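Local atomic coordinates of branched-chain-amino-acid aminotransferase (Pseudomonas sp. UW4, PDB entry 6JIF), a protein that catalyses the reversible, pyridoxal-5'-phosphate-dependent transfer of the amino group between branched-chain amino acids and 2-oxo acids. Residues K40-Y45 with F167-I172; R85-S90 with T346-A351. All coordinates share one frame; numbering follows the deposited sequence.

Contact 1 of 2, residues K40-Y45 with F167-I172; sequences KRYLSY and FSIFCI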
loop_
_atom_site.group_PDB
_atom_site.type_symbol
_atom_site.label_atom_id
_atom_site.label_comp_id
_atom_site.label_asym_id
_atom_site.label_seq_id
_atom_site.Cartn_x
_atom_site.Cartn_y
_atom_site.Cartn_z
ATOM N N LYS B 40 14.142 6.785 -23.706
ATOM C CA LYS B 40 15.074 6.378 -22.647
ATOM C C LYS B 40 14.486 6.672 -21.285
ATOM O O LYS B 40 13.787 7.670 -21.087
ATOM C CB LYS B 40 16.443 7.107 -22.730
ATOM C CG LYS B 40 17.090 7.163 -24.065
ATOM C CD LYS B 40 18.122 6.088 -24.207
ATOM C CE LYS B 40 19.175 6.475 -25.249
ATOM N NZ LYS B 40 20.004 5.318 -25.591
ATOM N N ARG B 41 14.841 5.850 -20.321
ATOM C CA ARG B 41 14.502 6.133 -18.938
ATOM C C ARG B 41 15.759 5.990 -18.096
ATOM O O ARG B 41 16.738 5.391 -18.520
ATOM C CB ARG B 41 13.340 5.217 -18.382
ATOM C CG ARG B 41 13.563 3.693 -18.418
ATOM C CD ARG B 41 13.209 3.089 -19.781
ATOM N NE ARG B 41 11.818 3.421 -20.109
ATOM C CZ ARG B 41 11.387 3.833 -21.300
ATOM N NH1 ARG B 41 12.222 3.931 -22.335
ATOM N NH2 ARG B 41 10.097 4.156 -21.444
ATOM N N TYR B 42 15.732 6.632 -16.935
ATOM C CA TYR B 42 16.796 6.492 -15.944
ATOM C C TYR B 42 16.608 5.265 -15.060
ATOM O O TYR B 42 15.493 4.958 -14.586
ATOM C CB TYR B 42 16.824 7.747 -15.072
ATOM C CG TYR B 42 17.930 7.786 -14.088
ATOM C CD1 TYR B 42 19.145 8.271 -14.439
ATOM C CD2 TYR B 42 17.715 7.407 -12.761
ATOM C CE1 TYR B 42 20.187 8.339 -13.508
ATOM C CE2 TYR B 42 18.740 7.466 -11.815
ATOM C CZ TYR B 42 19.972 7.933 -12.205
ATOM O OH TYR B 42 21.018 8.029 -11.325
ATOM N N LEU B 43 17.720 4.607 -14.759
ATOM C CA LEU B 43 17.685 3.410 -13.931
ATOM C C LEU B 43 18.934 3.375 -13.046
ATOM O O LEU B 43 20.055 3.463 -13.547
ATOM C CB LEU B 43 17.613 2.153 -14.802
ATOM C CG LEU B 43 17.520 0.787 -14.104
ATOM C CD1 LEU B 43 16.210 0.583 -13.362
ATOM C CD2 LEU B 43 17.694 -0.253 -15.187
ATOM N N SER B 44 18.735 3.233 -11.733
ATOM C CA SER B 44 19.856 3.225 -10.801
ATOM C C SER B 44 19.581 2.213 -9.692
ATOM O O SER B 44 18.477 2.163 -9.162
ATOM C CB SER B 44 20.081 4.648 -10.247
ATOM O OG SER B 44 21.047 4.648 -9.183
ATOM N N TYR B 45 20.580 1.404 -9.322
ATOM C CA TYR B 45 20.394 0.380 -8.288
ATOM C C TYR B 45 21.043 0.787 -6.970
ATOM O O TYR B 45 22.142 1.333 -6.954
ATOM C CB TYR B 45 20.998 -0.963 -8.726
ATOM C CG TYR B 45 20.279 -1.616 -9.882
ATOM C CD1 TYR B 45 20.630 -1.330 -11.196
ATOM C CD2 TYR B 45 19.283 -2.539 -9.656
ATOM C CE1 TYR B 45 19.970 -1.943 -12.256
ATOM C CE2 TYR B 45 18.621 -3.160 -10.695
ATOM C CZ TYR B 45 18.957 -2.857 -11.996
ATOM O OH TYR B 45 18.287 -3.488 -13.047
ATOM N N PHE B 167 15.884 2.953 -8.253
ATOM C CA PHE B 167 15.393 4.317 -8.467
ATOM C C PHE B 167 15.309 4.502 -9.983
ATOM O O PHE B 167 16.277 4.257 -10.688
ATOM C CB PHE B 167 16.343 5.340 -7.825
ATOM C CG PHE B 167 16.036 6.751 -8.215
ATOM C CD1 PHE B 167 14.721 7.203 -8.198
ATOM C CD2 PHE B 167 17.047 7.602 -8.629
ATOM C CE1 PHE B 167 14.409 8.519 -8.588
ATOM C CE2 PHE B 167 16.765 8.927 -9.016
ATOM C CZ PHE B 167 15.477 9.396 -8.985
ATOM N N SER B 168 14.125 4.785 -10.498
ATOM C CA SER B 168 14.008 4.908 -11.938
ATOM C C SER B 168 13.123 6.118 -12.259
ATOM O O SER B 168 12.339 6.590 -11.438
ATOM C CB SER B 168 13.466 3.581 -12.522
ATOM O OG SER B 168 13.226 3.599 -13.918
ATOM N N ILE B 169 13.290 6.655 -13.453
ATOM C CA ILE B 169 12.448 7.766 -13.894
ATOM C C ILE B 169 12.103 7.507 -15.357
ATOM O O ILE B 169 13.000 7.458 -16.207
ATOM C CB ILE B 169 13.110 9.164 -13.762
ATOM C CG1 ILE B 169 13.814 9.335 -12.401
ATOM C CG2 ILE B 169 12.111 10.323 -14.118
ATOM C CD1 ILE B 169 14.695 10.541 -12.332
ATOM N N PHE B 170 10.806 7.413 -15.663
ATOM C CA PHE B 170 10.423 7.441 -17.070
ATOM C C PHE B 170 9.596 8.698 -17.327
ATOM O O PHE B 170 9.209 9.408 -16.403
ATOM C CB PHE B 170 9.684 6.152 -17.504
ATOM C CG PHE B 170 8.380 5.893 -16.824
ATOM C CD1 PHE B 170 7.193 6.436 -17.332
ATOM C CD2 PHE B 170 8.302 5.010 -15.735
ATOM C CE1 PHE B 170 5.959 6.180 -16.738
ATOM C CE2 PHE B 170 7.043 4.777 -15.142
ATOM C CZ PHE B 170 5.881 5.373 -15.646
ATOM N N CYS B 171 9.393 9.021 -18.602
ATOM C CA CYS B 171 8.602 10.194 -18.956
ATOM C C CYS B 171 7.569 9.823 -20.013
ATOM O O CYS B 171 7.658 8.789 -20.689
ATOM C CB CYS B 171 9.501 11.365 -19.430
ATOM S SG CYS B 171 10.339 11.151 -20.996
ATOM N N ILE B 172 6.563 10.673 -20.126
ATOM C CA ILE B 172 5.499 10.516 -21.145
ATOM C C ILE B 172 5.036 11.896 -21.580
ATOM O O ILE B 172 4.959 12.800 -20.744
ATOM C CB ILE B 172 4.285 9.712 -20.622
ATOM C CG1 ILE B 172 3.750 10.314 -19.314
ATOM C CG2 ILE B 172 4.628 8.264 -20.410
ATOM C CD1 ILE B 172 2.373 9.794 -19.025
HETATM O O HOH W 1 11.104 7.460 -20.363
#
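Tyr42 and Ile169 face each other as a hydrogen-bonded pair of two neighbouring antiparallel strands, and Ser44 with Phe167 forms the next such pair. The strands lie between 50-57 and 143-153 in the seven-stranded antiparallel sheet of this class IV aminotransferase. Each pair has two backbone bonds; the straightest runs from Phe167 N to Ser44 O (2.9 Å, 173° at the hydrogen). Where the regular pairing ends, a water continues it, accepting from Cys171 N and donating to Lys40 O.

One side chain joins this ladder. Ser168, its OG turned beside the carbonyl carbon (chi1 176°), donates to Tyr42 O over 2.7 Å, nearly in line with the carbonyl bond, while Ile169 N reaches the same oxygen at 3.0 Å. With an alanine here the hydroxyl is gone, and Tyr42 O would probably keep Ile169 N as its one donor from the facing strand.

Most apolar contact lies on the opposite face. Tyr42 brings the CE2 edge of its ring to Phe167 CD2 (3.6 Å), the planes inclined at 62°, and its CB rests 4.2 Å from Ile169 CB. On the Ser168 side, Arg41 CB packs on Phe170 CB (3.9 Å); its NH2 forms a salt bridge with Glu66 of the second subunit, and NH1 bonds to Thr38 O.

The chemistry is thus divided: Tyr42 and Ile169 meet helix 117-130, Phe167 packs beside Trp51 and Val115, and a buried arginine ties this sheet to the dimer partner.

Contact 2 of 2, residues R85-S90 with T346-A351; sequences RCKDGS and TGDIEA
Cys86 begins a type I beta turn, closed by Gly89 N bonding to Cys86 O, and its flank meets Thr346 and Gly347, where a Schellman motif ends helix 332-346. With SG anti to its own carbonyl carbon (chi1 -60°), the cysteine lays its sulfur 3.5 Å from Thr346 O; its CA-H points at the same oxygen. This small, weakly polar side chain suits the narrow approach to Gly347, where a CB would crowd the sulfur. Gly347 also has the positive phi (87°) that the helix end needs and that glycine adopts readily.

Within the turn, Asp88 OD1 accepts from Ser90 N, making an Asx turn, and from Ser90 OG at 2.6 Å. The hydroxyl comes on the syn side of the carboxylate, the amide from above its plane. Arg85 folds back through two bends to donate from NH1 to Gly89 O, 2.7 Å away.

Lys87 bends at chi3 (41°) and crosses Asp348 at about a right angle. Its CE comes closest, 3.8 Å from Asp348 OD1, with NZ at 4.2 Å, beyond a salt bridge; Asp348 OD2 is hydrogen-bonded to Tyr138 OH. One water joins the segments, accepting from Lys87 N at 2.7 Å and donating to both Thr346 O and Asp348 OD1.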
loop_
_atom_site.group_PDB
_atom_site.type_symbol
_atom_site.label_atom_id
_atom_site.label_comp_id
_atom_site.label_asym_id
_atom_site.label_seq_id
_atom_site.Cartn_x
_atom_site.Cartn_y
_atom_site.Cartn_z
ATOM N N ARG B 85 7.788 23.329 -22.756
ATOM C CA ARG B 85 8.474 24.154 -23.740
ATOM C C ARG B 85 8.043 25.616 -23.573
ATOM O O ARG B 85 6.844 25.934 -23.543
ATOM C CB ARG B 85 8.176 23.664 -25.156
ATOM C CG ARG B 85 8.821 24.464 -26.212
ATOM C CD ARG B 85 10.338 24.274 -26.213
ATOM N NE ARG B 85 10.664 22.935 -26.708
ATOM C CZ ARG B 85 11.885 22.432 -26.803
ATOM N NH1 ARG B 85 12.926 23.172 -26.445
ATOM N NH2 ARG B 85 12.067 21.199 -27.285
ATOM N N CYS B 86 9.018 26.497 -23.417
ATOM C CA CYS B 86 8.709 27.916 -23.330
ATOM C C CYS B 86 8.544 28.540 -24.736
ATOM O O CYS B 86 9.052 28.037 -25.745
ATOM C CB CYS B 86 9.836 28.643 -22.607
ATOM S SG CYS B 86 10.120 28.079 -20.992
ATOM N N LYS B 87 7.865 29.681 -24.782
ATOM C CA LYS B 87 7.701 30.359 -26.067
ATOM C C LYS B 87 9.038 30.706 -26.682
ATOM O O LYS B 87 9.158 30.786 -27.917
ATOM C CB LYS B 87 6.891 31.643 -25.885
ATOM C CG LYS B 87 6.362 32.192 -27.180
ATOM C CD LYS B 87 5.201 33.128 -26.979
ATOM C CE LYS B 87 5.386 34.048 -25.818
ATOM N NZ LYS B 87 4.257 35.081 -25.802
ATOM N N ASP B 88 10.034 30.982 -25.852
ATOM C CA ASP B 88 11.328 31.326 -26.398
ATOM C C ASP B 88 12.133 30.088 -26.785
ATOM O O ASP B 88 13.283 30.219 -27.217
ATOM C CB ASP B 88 12.095 32.216 -25.408
ATOM C CG ASP B 88 12.518 31.485 -24.122
ATOM O OD1 ASP B 88 12.254 30.274 -23.951
ATOM O OD2 ASP B 88 13.139 32.156 -23.252
ATOM N N GLY B 89 11.545 28.902 -26.659
ATOM C CA GLY B 89 12.167 27.676 -27.094
ATOM C C GLY B 89 12.929 26.946 -26.023
ATOM O O GLY B 89 13.370 25.817 -26.265
ATOM N N SER B 90 13.155 27.568 -24.876
ATOM C CA SER B 90 13.844 26.866 -23.790
ATOM C C SER B 90 12.866 25.895 -23.125
ATOM O O SER B 90 11.693 25.819 -23.494
ATOM C CB SER B 90 14.442 27.844 -22.768
ATOM O OG SER B 90 13.497 28.773 -22.282
ATOM N N THR B 346 4.955 27.789 -17.773
ATOM C CA THR B 346 5.400 27.873 -19.158
ATOM C C THR B 346 6.359 29.017 -19.480
ATOM O O THR B 346 6.780 29.123 -20.633
ATOM C CB THR B 346 4.184 27.986 -20.098
ATOM O OG1 THR B 346 3.448 29.179 -19.787
ATOM C CG2 THR B 346 3.314 26.797 -19.879
ATOM N N GLY B 347 6.689 29.897 -18.530
ATOM C CA GLY B 347 7.576 31.034 -18.837
ATOM C C GLY B 347 6.910 32.285 -19.369
ATOM O O GLY B 347 7.637 33.246 -19.750
ATOM N N ASP B 348 5.578 32.330 -19.418
ATOM C CA ASP B 348 4.875 33.558 -19.793
ATOM C C ASP B 348 4.812 34.576 -18.663
ATOM O O ASP B 348 4.628 35.780 -18.913
ATOM C CB ASP B 348 3.479 33.193 -20.276
ATOM C CG ASP B 348 3.536 32.519 -21.610
ATOM O OD1 ASP B 348 4.565 32.715 -22.309
ATOM O OD2 ASP B 348 2.584 31.809 -21.963
ATOM N N ILE B 349 4.986 34.125 -17.430
ATOM C CA ILE B 349 5.008 34.974 -16.237
ATOM C C ILE B 349 6.290 34.613 -15.503
ATOM O O ILE B 349 6.571 33.430 -15.293
ATOM C CB ILE B 349 3.790 34.730 -15.316
ATOM C CG1 ILE B 349 2.467 35.138 -15.988
ATOM C CG2 ILE B 349 3.951 35.467 -13.928
ATOM C CD1 ILE B 349 1.181 34.618 -15.236
ATOM N N GLU B 350 7.058 35.626 -15.116
ATOM C CA GLU B 350 8.321 35.361 -14.466
ATOM C C GLU B 350 8.086 34.613 -13.174
ATOM O O GLU B 350 7.253 35.019 -12.353
ATOM C CB GLU B 350 9.084 36.664 -14.226
ATOM C CG GLU B 350 10.446 36.448 -13.580
ATOM C CD GLU B 350 11.191 37.743 -13.290
ATOM O OE1 GLU B 350 10.713 38.838 -13.640
ATOM O OE2 GLU B 350 12.322 37.642 -12.771
ATOM N N ALA B 351 8.889 33.536 -12.949
ATOM C CA ALA B 351 8.646 32.673 -11.805
ATOM C C ALA B 351 9.261 33.218 -10.525
ATOM O O ALA B 351 10.240 33.981 -10.555
ATOM C CB ALA B 351 9.230 31.274 -12.030
HETATM O O HOH W 2 6.986 31.085 -22.600
#

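Overall arrangement
The two contacts lie about 26 Å apart between centres, their nearest atoms about 11 Å from each other, and do not touch. Along the chain their segments alternate: 40-45, 85-90, 167-172, 346-351. Contact 1 lies within an antiparallel sheet, joining strands 41-47 and 164-174, next to the outer strand 50-57. Contact 2 sits at the margin of the same sheet, where the turn linking strands 76-85 and 91-94 meets the end of helix 332-346, toward the side that strand 356-358 closes. Strand 143-153 separates strand 164-174 from strand 76-85. Contact 1 is buried and reaches the second subunit, whereas contact 2 lies at the surface and brings the C-terminal helix back to the sheet that begins the chain.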